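Local coordinates for protein type IV pilin structural subunit (Pseudomonas aeruginosa, PDB 3JYZ) that is a pilin that probably assembles into the type IV pilus, the surface filament such bacteria use in adhesion and twitching motility, at residues L36-N44 with V60-G68; P82-Y93 with F132-P141. One frame throughout, in Å; residues are numbered along the deposited sequence.

Contact 1: L36-N44 with V60-G68; sequences LTRATTTWN and VLMDAGNTG
Met62, a selenomethionine at the end of strand 57-62, lays its side chain against Thr40 and Trp43 of helix 33-49, where the helix of the αβ-loop of the type IV pilin fold meets the first strand of the sheet. Helical segment 36-44 and strand residues 60-62 run nearly antiparallel, at 156°. The chain of Met62 is extended as far as the selenium and then bends (chi3 63°), which turns CE to within 3.3 Å of Thr40 OG1 and 3.9 Å of Leu36 CD1. Its SE rests on Trp43 CB, 3.7 Å away, and meets the indole obliquely in a Met-aromatic contact; Ile25 of helix 4-28 touches the same side chain.

With chi1 at 179°, Trp43 swings CG away from its own N and carries the indole across to the strand. NE1 donates to Val60 O at 2.8 Å. That oxygen lies at the ring edge, close to the indole plane, while NE1 sits above the plane of the carbonyl. Ala21 and Met24 of helix 4-28 touch the Trp43 side chain as well.

Past Met62 the chain makes a type I turn from Asp63 to Asn66, with Asp63 OD1 closing an Asx turn onto Gly65 N. Asn66 sends its amide back over the helix, ND2 lying 3.3 Å from Thr40 CB and donating to a water that also bonds Thr37 O and Thr41 OG1. Thr40 OG1 donates to Leu36 O, 2.8 Å away, from the face of that carbonyl opposite Thr40 N. The same hydroxyl accepts from a second water, which donates to Asp63 O too and accepts from Gly68 N, 2.8 Å from the water oxygen.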
loop_
_atom_site.group_PDB
_atom_site.type_symbol
_atom_site.label_atom_id
_atom_site.label_comp_id
_atom_site.label_asym_id
_atom_site.label_seq_id
_atom_site.Cartn_x
_atom_site.Cartn_y
_atom_site.Cartn_z
ATOM N N LEU A 36 -2.644 16.027 -1.579
ATOM C CA LEU A 36 -2.108 14.763 -1.080
ATOM C C LEU A 36 -2.014 14.790 0.446
ATOM O O LEU A 36 -2.231 13.782 1.126
ATOM C CB LEU A 36 -0.738 14.493 -1.700
ATOM C CG LEU A 36 -0.006 13.227 -1.245
ATOM C CD1 LEU A 36 -0.885 11.973 -1.344
ATOM C CD2 LEU A 36 1.274 13.065 -2.065
ATOM N N THR A 37 -1.683 15.957 0.980
ATOM C CA THR A 37 -1.574 16.132 2.420
ATOM C C THR A 37 -2.946 16.024 3.062
ATOM O O THR A 37 -3.118 15.345 4.076
ATOM C CB THR A 37 -0.941 17.488 2.718
ATOM O OG1 THR A 37 0.393 17.486 2.198
ATOM C CG2 THR A 37 -0.894 17.760 4.217
ATOM N N ARG A 38 -3.931 16.677 2.454
ATOM C CA ARG A 38 -5.302 16.622 2.943
ATOM C C ARG A 38 -5.860 15.202 2.867
ATOM O O ARG A 38 -6.536 14.742 3.787
ATOM C CB ARG A 38 -6.195 17.579 2.151
ATOM C CG ARG A 38 -7.634 17.631 2.636
ATOM C CD ARG A 38 -8.290 18.955 2.279
ATOM N NE ARG A 38 -8.413 19.132 0.835
ATOM C CZ ARG A 38 -7.606 19.894 0.104
ATOM N NH1 ARG A 38 -6.611 20.553 0.681
ATOM N NH2 ARG A 38 -7.793 19.996 -1.205
ATOM N N ALA A 39 -5.571 14.513 1.767
ATOM C CA ALA A 39 -6.045 13.146 1.572
ATOM C C ALA A 39 -5.459 12.219 2.639
ATOM O O ALA A 39 -6.156 11.364 3.179
ATOM C CB ALA A 39 -5.685 12.659 0.170
ATOM N N THR A 40 -4.177 12.399 2.937
ATOM C CA THR A 40 -3.526 11.650 4.004
ATOM C C THR A 40 -4.259 11.847 5.334
ATOM O O THR A 40 -4.551 10.885 6.045
ATOM C CB THR A 40 -2.055 12.079 4.138
ATOM O OG1 THR A 40 -1.370 11.775 2.913
ATOM C CG2 THR A 40 -1.365 11.364 5.301
ATOM N N THR A 41 -4.563 13.092 5.668
ATOM C CA THR A 41 -5.267 13.364 6.913
ATOM C C THR A 41 -6.662 12.751 6.926
ATOM O O THR A 41 -7.068 12.128 7.907
ATOM C CB THR A 41 -5.354 14.876 7.145
ATOM O OG1 THR A 41 -4.030 15.386 7.330
ATOM C CG2 THR A 41 -6.185 15.187 8.382
ATOM N N THR A 42 -7.396 12.924 5.832
ATOM C CA THR A 42 -8.751 12.400 5.724
ATOM C C THR A 42 -8.773 10.883 5.862
ATOM O O THR A 42 -9.547 10.328 6.648
ATOM C CB THR A 42 -9.368 12.788 4.370
ATOM O OG1 THR A 42 -9.404 14.216 4.276
ATOM C CG2 THR A 42 -10.776 12.223 4.227
ATOM N N TRP A 43 -7.915 10.209 5.101
ATOM C CA TRP A 43 -7.876 8.754 5.150
ATOM C C TRP A 43 -7.529 8.235 6.548
ATOM O O TRP A 43 -8.212 7.356 7.093
ATOM C CB TRP A 43 -6.874 8.172 4.134
ATOM C CG TRP A 43 -6.849 6.686 4.249
ATOM C CD1 TRP A 43 -5.980 5.929 4.977
ATOM C CD2 TRP A 43 -7.790 5.784 3.670
ATOM N NE1 TRP A 43 -6.318 4.595 4.870
ATOM C CE2 TRP A 43 -7.427 4.483 4.079
ATOM C CE3 TRP A 43 -8.907 5.952 2.843
ATOM C CZ2 TRP A 43 -8.140 3.352 3.674
ATOM C CZ3 TRP A 43 -9.615 4.828 2.447
ATOM C CH2 TRP A 43 -9.228 3.543 2.865
ATOM N N ASN A 44 -6.454 8.767 7.120
ATOM C CA ASN A 44 -5.917 8.234 8.372
ATOM C C ASN A 44 -6.867 8.413 9.550
ATOM O O ASN A 44 -6.777 7.666 10.519
ATOM C CB ASN A 44 -4.543 8.839 8.691
ATOM C CG ASN A 44 -3.439 8.299 7.796
ATOM O OD1 ASN A 44 -2.334 8.852 7.747
ATOM N ND2 ASN A 44 -3.726 7.218 7.099
ATOM N N VAL A 60 -4.714 0.310 7.861
ATOM C CA VAL A 60 -4.292 0.651 6.508
ATOM C C VAL A 60 -4.008 2.139 6.585
ATOM O O VAL A 60 -4.934 2.947 6.612
ATOM C CB VAL A 60 -5.427 0.396 5.502
ATOM C CG1 VAL A 60 -4.988 0.769 4.092
ATOM C CG2 VAL A 60 -5.880 -1.071 5.568
ATOM N N LEU A 61 -2.731 2.501 6.662
ATOM C CA LEU A 61 -2.375 3.890 6.951
ATOM C C LEU A 61 -1.490 4.503 5.879
ATOM O O LEU A 61 -0.539 3.877 5.402
ATOM C CB LEU A 61 -1.682 3.990 8.314
ATOM C CG LEU A 61 -2.616 3.804 9.513
ATOM C CD1 LEU A 61 -1.803 3.605 10.784
ATOM C CD2 LEU A 61 -3.582 4.978 9.666
HETATM N N MSE A 62 -1.792 5.747 5.522
HETATM C CA MSE A 62 -0.933 6.509 4.625
HETATM C C MSE A 62 0.193 7.166 5.409
HETATM O O MSE A 62 0.004 7.625 6.533
HETATM C CB MSE A 62 -1.738 7.573 3.892
HETATM C CG MSE A 62 -2.742 6.985 2.937
HETATM SE SE MSE A 62 -3.818 8.329 2.036
HETATM C CE MSE A 62 -2.448 9.270 1.053
ATOM N N ASP A 63 1.374 7.194 4.812
ATOM C CA ASP A 63 2.547 7.744 5.476
ATOM C C ASP A 63 2.251 9.125 6.062
ATOM O O ASP A 63 1.699 9.985 5.378
ATOM C CB ASP A 63 3.677 7.818 4.457
ATOM C CG ASP A 63 4.966 8.303 5.053
ATOM O OD1 ASP A 63 5.152 9.536 5.125
ATOM O OD2 ASP A 63 5.806 7.454 5.414
ATOM N N ALA A 64 2.630 9.340 7.321
ATOM C CA ALA A 64 2.299 10.594 7.991
ATOM C C ALA A 64 3.043 11.784 7.387
ATOM O O ALA A 64 2.644 12.932 7.581
ATOM C CB ALA A 64 2.578 10.490 9.495
ATOM N N GLY A 65 4.109 11.502 6.649
ATOM C CA GLY A 65 4.869 12.538 5.968
ATOM C C GLY A 65 4.322 12.856 4.589
ATOM O O GLY A 65 4.989 13.500 3.779
ATOM N N ASN A 66 3.113 12.374 4.313
ATOM C CA ASN A 66 2.377 12.770 3.116
ATOM C C ASN A 66 2.972 12.276 1.800
ATOM O O ASN A 66 2.816 12.922 0.759
ATOM C CB ASN A 66 2.181 14.293 3.104
ATOM C CG ASN A 66 1.520 14.790 4.376
ATOM O OD1 ASN A 66 2.128 15.524 5.170
ATOM N ND2 ASN A 66 0.284 14.371 4.598
ATOM N N THR A 67 3.623 11.118 1.835
ATOM C CA THR A 67 4.210 10.565 0.615
ATOM C C THR A 67 3.203 9.756 -0.195
ATOM O O THR A 67 3.460 9.443 -1.363
ATOM C CB THR A 67 5.411 9.670 0.905
ATOM O OG1 THR A 67 4.976 8.514 1.636
ATOM C CG2 THR A 67 6.459 10.420 1.715
ATOM N N GLY A 68 2.078 9.402 0.429
ATOM C CA GLY A 68 1.057 8.595 -0.224
ATOM C C GLY A 68 1.306 7.098 -0.098
ATOM O O GLY A 68 0.477 6.286 -0.529
HETATM O O HOH W 1 -1.349 15.025 6.611
HETATM O O HOH W 2 0.627 9.884 2.806
#

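Contact 2: P82-Y93 with F132-P141; sequences PTAGNTLILSPY and FTGMAAGSVP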
loop_
_atom_site.group_PDB
_atom_site.type_symbol
_atom_site.label_atom_id
_atom_site.label_comp_id
_atom_site.label_asym_id
_atom_site.label_seq_id
_atom_site.Cartn_x
_atom_site.Cartn_y
_atom_site.Cartn_z
ATOM N N PRO A 82 3.789 -14.558 11.218
ATOM C CA PRO A 82 4.703 -14.279 12.331
ATOM C C PRO A 82 4.358 -12.936 12.975
ATOM O O PRO A 82 3.851 -12.035 12.294
ATOM C CB PRO A 82 6.076 -14.205 11.655
ATOM C CG PRO A 82 5.926 -15.004 10.404
ATOM C CD PRO A 82 4.508 -14.793 9.953
ATOM N N THR A 83 4.633 -12.802 14.268
ATOM C CA THR A 83 4.231 -11.611 15.015
ATOM C C THR A 83 4.774 -10.317 14.411
ATOM O O THR A 83 4.119 -9.273 14.465
ATOM C CB THR A 83 4.625 -11.714 16.511
ATOM O OG1 THR A 83 4.265 -10.507 17.193
ATOM C CG2 THR A 83 6.116 -11.939 16.660
ATOM N N ALA A 84 5.966 -10.382 13.831
ATOM C CA ALA A 84 6.572 -9.202 13.229
ATOM C C ALA A 84 6.649 -9.328 11.710
ATOM O O ALA A 84 7.307 -8.528 11.056
ATOM C CB ALA A 84 7.963 -8.947 13.811
ATOM N N GLY A 85 5.986 -10.338 11.159
ATOM C CA GLY A 85 5.985 -10.535 9.720
ATOM C C GLY A 85 4.653 -10.205 9.075
ATOM O O GLY A 85 4.106 -11.014 8.327
ATOM N N ASN A 86 4.121 -9.023 9.377
ATOM C CA ASN A 86 2.704 -8.757 9.172
ATOM C C ASN A 86 2.349 -7.506 8.382
ATOM O O ASN A 86 1.202 -7.048 8.433
ATOM C CB ASN A 86 1.949 -8.802 10.508
ATOM C CG ASN A 86 2.365 -7.693 11.447
ATOM O OD1 ASN A 86 3.482 -7.188 11.363
ATOM N ND2 ASN A 86 1.461 -7.295 12.344
ATOM N N THR A 87 3.307 -6.957 7.642
ATOM C CA THR A 87 2.999 -5.748 6.873
ATOM C C THR A 87 3.254 -5.889 5.384
ATOM O O THR A 87 4.165 -6.609 4.947
ATOM C CB THR A 87 3.769 -4.499 7.370
ATOM O OG1 THR A 87 5.162 -4.635 7.067
ATOM C CG2 THR A 87 3.585 -4.316 8.870
ATOM N N LEU A 88 2.419 -5.187 4.624
ATOM C CA LEU A 88 2.643 -4.949 3.213
ATOM C C LEU A 88 2.738 -3.443 2.982
ATOM O O LEU A 88 2.105 -2.656 3.695
ATOM C CB LEU A 88 1.488 -5.507 2.379
ATOM C CG LEU A 88 1.302 -7.016 2.343
ATOM C CD1 LEU A 88 0.117 -7.381 1.442
ATOM C CD2 LEU A 88 2.590 -7.697 1.865
ATOM N N ILE A 89 3.524 -3.054 1.983
ATOM C CA ILE A 89 3.669 -1.659 1.603
ATOM C C ILE A 89 3.132 -1.463 0.185
ATOM O O ILE A 89 3.469 -2.230 -0.720
ATOM C CB ILE A 89 5.141 -1.216 1.628
ATOM C CG1 ILE A 89 5.810 -1.586 2.957
ATOM C CG2 ILE A 89 5.246 0.282 1.328
ATOM C CD1 ILE A 89 5.185 -0.943 4.154
ATOM N N LEU A 90 2.284 -0.457 -0.003
ATOM C CA LEU A 90 1.803 -0.076 -1.330
ATOM C C LEU A 90 2.374 1.302 -1.656
ATOM O O LEU A 90 2.073 2.279 -0.974
ATOM C CB LEU A 90 0.273 -0.033 -1.384
ATOM C CG LEU A 90 -0.476 -1.238 -0.809
ATOM C CD1 LEU A 90 -1.997 -1.095 -0.968
ATOM C CD2 LEU A 90 -0.014 -2.538 -1.432
ATOM N N SER A 91 3.190 1.374 -2.706
ATOM C CA SER A 91 3.909 2.600 -3.051
ATOM C C SER A 91 3.395 3.134 -4.386
ATOM O O SER A 91 3.423 2.420 -5.390
ATOM C CB SER A 91 5.408 2.308 -3.148
ATOM O OG SER A 91 5.921 1.814 -1.915
ATOM N N PRO A 92 2.907 4.384 -4.404
ATOM C CA PRO A 92 2.328 4.963 -5.627
ATOM C C PRO A 92 3.318 5.751 -6.494
ATOM O O PRO A 92 4.246 6.391 -5.989
ATOM C CB PRO A 92 1.256 5.919 -5.095
ATOM C CG PRO A 92 1.740 6.312 -3.726
ATOM C CD PRO A 92 2.682 5.232 -3.218
ATOM N N TYR A 93 3.086 5.702 -7.807
ATOM C CA TYR A 93 3.904 6.404 -8.793
ATOM C C TYR A 93 3.000 7.045 -9.824
ATOM O O TYR A 93 1.926 6.544 -10.110
ATOM C CB TYR A 93 4.841 5.424 -9.507
ATOM C CG TYR A 93 5.810 4.769 -8.563
ATOM C CD1 TYR A 93 5.407 3.718 -7.742
ATOM C CD2 TYR A 93 7.120 5.219 -8.462
ATOM C CE1 TYR A 93 6.288 3.135 -6.856
ATOM C CE2 TYR A 93 8.013 4.634 -7.573
ATOM C CZ TYR A 93 7.587 3.589 -6.771
ATOM O OH TYR A 93 8.470 2.994 -5.884
ATOM N N PHE A 132 9.185 -1.194 -11.269
ATOM C CA PHE A 132 9.148 -0.232 -10.178
ATOM C C PHE A 132 10.466 -0.231 -9.423
ATOM O O PHE A 132 11.101 -1.270 -9.259
ATOM C CB PHE A 132 8.054 -0.577 -9.176
ATOM C CG PHE A 132 6.661 -0.433 -9.697
ATOM C CD1 PHE A 132 5.956 -1.536 -10.155
ATOM C CD2 PHE A 132 6.030 0.793 -9.683
ATOM C CE1 PHE A 132 4.649 -1.411 -10.614
ATOM C CE2 PHE A 132 4.733 0.930 -10.129
ATOM C CZ PHE A 132 4.030 -0.168 -10.596
ATOM N N THR A 133 11.005 0.938 -8.879
ATOM C CA THR A 133 12.189 1.090 -8.061
ATOM C C THR A 133 11.902 1.999 -6.854
ATOM O O THR A 133 11.048 2.873 -6.925
ATOM C CB THR A 133 13.332 1.652 -8.940
ATOM O OG1 THR A 133 12.944 2.910 -9.494
ATOM C CG2 THR A 133 13.718 0.677 -10.022
ATOM N N GLY A 134 12.609 1.770 -5.885
ATOM C CA GLY A 134 12.597 2.653 -4.725
ATOM C C GLY A 134 11.653 2.328 -3.571
ATOM O O GLY A 134 11.604 3.074 -2.587
HETATM N N MSE A 135 10.915 1.226 -3.664
HETATM C CA MSE A 135 9.914 0.894 -2.643
HETATM C C MSE A 135 10.533 0.493 -1.323
HETATM O O MSE A 135 11.509 -0.248 -1.292
HETATM C CB MSE A 135 9.044 -0.290 -3.080
HETATM C CG MSE A 135 8.313 -0.111 -4.374
HETATM SE SE MSE A 135 9.460 -0.598 -5.878
HETATM C CE MSE A 135 9.775 -2.481 -5.465
ATOM N N ALA A 136 9.928 0.939 -0.229
ATOM C CA ALA A 136 10.259 0.389 1.080
ATOM C C ALA A 136 9.849 -1.081 1.139
ATOM O O ALA A 136 8.998 -1.535 0.373
ATOM C CB ALA A 136 9.568 1.169 2.178
ATOM N N ALA A 137 10.446 -1.825 2.062
ATOM C CA ALA A 137 10.121 -3.236 2.193
ATOM C C ALA A 137 9.013 -3.459 3.214
ATOM O O ALA A 137 8.973 -2.807 4.254
ATOM C CB ALA A 137 11.358 -4.027 2.581
ATOM N N GLY A 138 8.108 -4.379 2.906
ATOM C CA GLY A 138 7.158 -4.864 3.889
ATOM C C GLY A 138 7.776 -5.999 4.694
ATOM O O GLY A 138 9.001 -6.193 4.668
ATOM N N SER A 139 6.935 -6.767 5.386
ATOM C CA SER A 139 7.429 -7.810 6.290
ATOM C C SER A 139 6.690 -9.153 6.223
ATOM O O SER A 139 7.126 -10.134 6.817
ATOM C CB SER A 139 7.490 -7.282 7.733
ATOM O OG SER A 139 6.203 -6.955 8.222
ATOM N N VAL A 140 5.569 -9.217 5.512
ATOM C CA VAL A 140 4.926 -10.514 5.297
ATOM C C VAL A 140 5.913 -11.436 4.561
ATOM O O VAL A 140 6.450 -11.061 3.519
ATOM C CB VAL A 140 3.626 -10.358 4.469
ATOM C CG1 VAL A 140 3.121 -11.706 3.996
ATOM C CG2 VAL A 140 2.540 -9.635 5.295
ATOM N N PRO A 141 6.184 -12.639 5.102
ATOM C CA PRO A 141 7.112 -13.529 4.391
ATOM C C PRO A 141 6.564 -13.856 3.011
ATOM O O PRO A 141 5.343 -13.985 2.846
ATOM C CB PRO A 141 7.133 -14.789 5.265
ATOM C CG PRO A 141 6.797 -14.271 6.660
ATOM C CD PRO A 141 5.776 -13.184 6.412
HETATM O O HOH W 3 7.891 2.981 -0.407
#
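Leu88 CD2 packs on Val140 CB at 3.9 Å, and Val11 and Leu15 of helix 4-28 press on the same leucine. One residue along strand 87-95, Ile89 points at the other segment and lays CG1 against the backbone at Gly138 N, 3.6 Å away. Near the strand's far end Tyr93 and Phe132 meet obliquely, their planes at 51°, with Tyr93 CD1 3.6 Å from Phe132 CD2. Met135 CG lies at the edge of the tyrosine ring, near its plane.

Polar groups take over further out. Tyr93 OH donates to Thr133 O (2.8 Å) from above the carbonyl plane, and a water joins Ser91 OG to Ala136 N. At the other end Thr87 O is gripped twice, by Ser139 N at 2.8 Å and Val140 N at 3.0 Å, which arrive from opposite faces of its plane. Thr87 OG1 and Ser139 OG both stand between their own backbone N and carbonyl carbon (chi1 69° and 64°), and this brings the two hydroxyls into a 2.8 Å hydrogen bond. Segment 132-141 lies within the loop bounded by the Cys119-Cys149 disulfide, the D-region of type IV pilins, and here it is held along strand 87-95 of the sheet.

From the N terminus, helix 4-28 comes first and lies against both contacts, touching Met62 in contact 1 and Leu88 in contact 2. After helix 33-49 the chain returns as strand 57-62, which packs against it, so contact 1 closes the short connection 45-59. Strand 70-74 follows, pairing antiparallel with 57-62 and with 87-95, and so bridges the two sites within one sheet. Contact 2 closes the much longer excursion 94-131, which includes strand 114-120, a neighbour of 87-95. The two loops are in series, neither nested nor crossed. Their centres lie about 17 Å apart, yet they touch where Gly68 O meets Pro92 CG at 3.4 Å, joining the turn after strand 57-62 to strand 87-95.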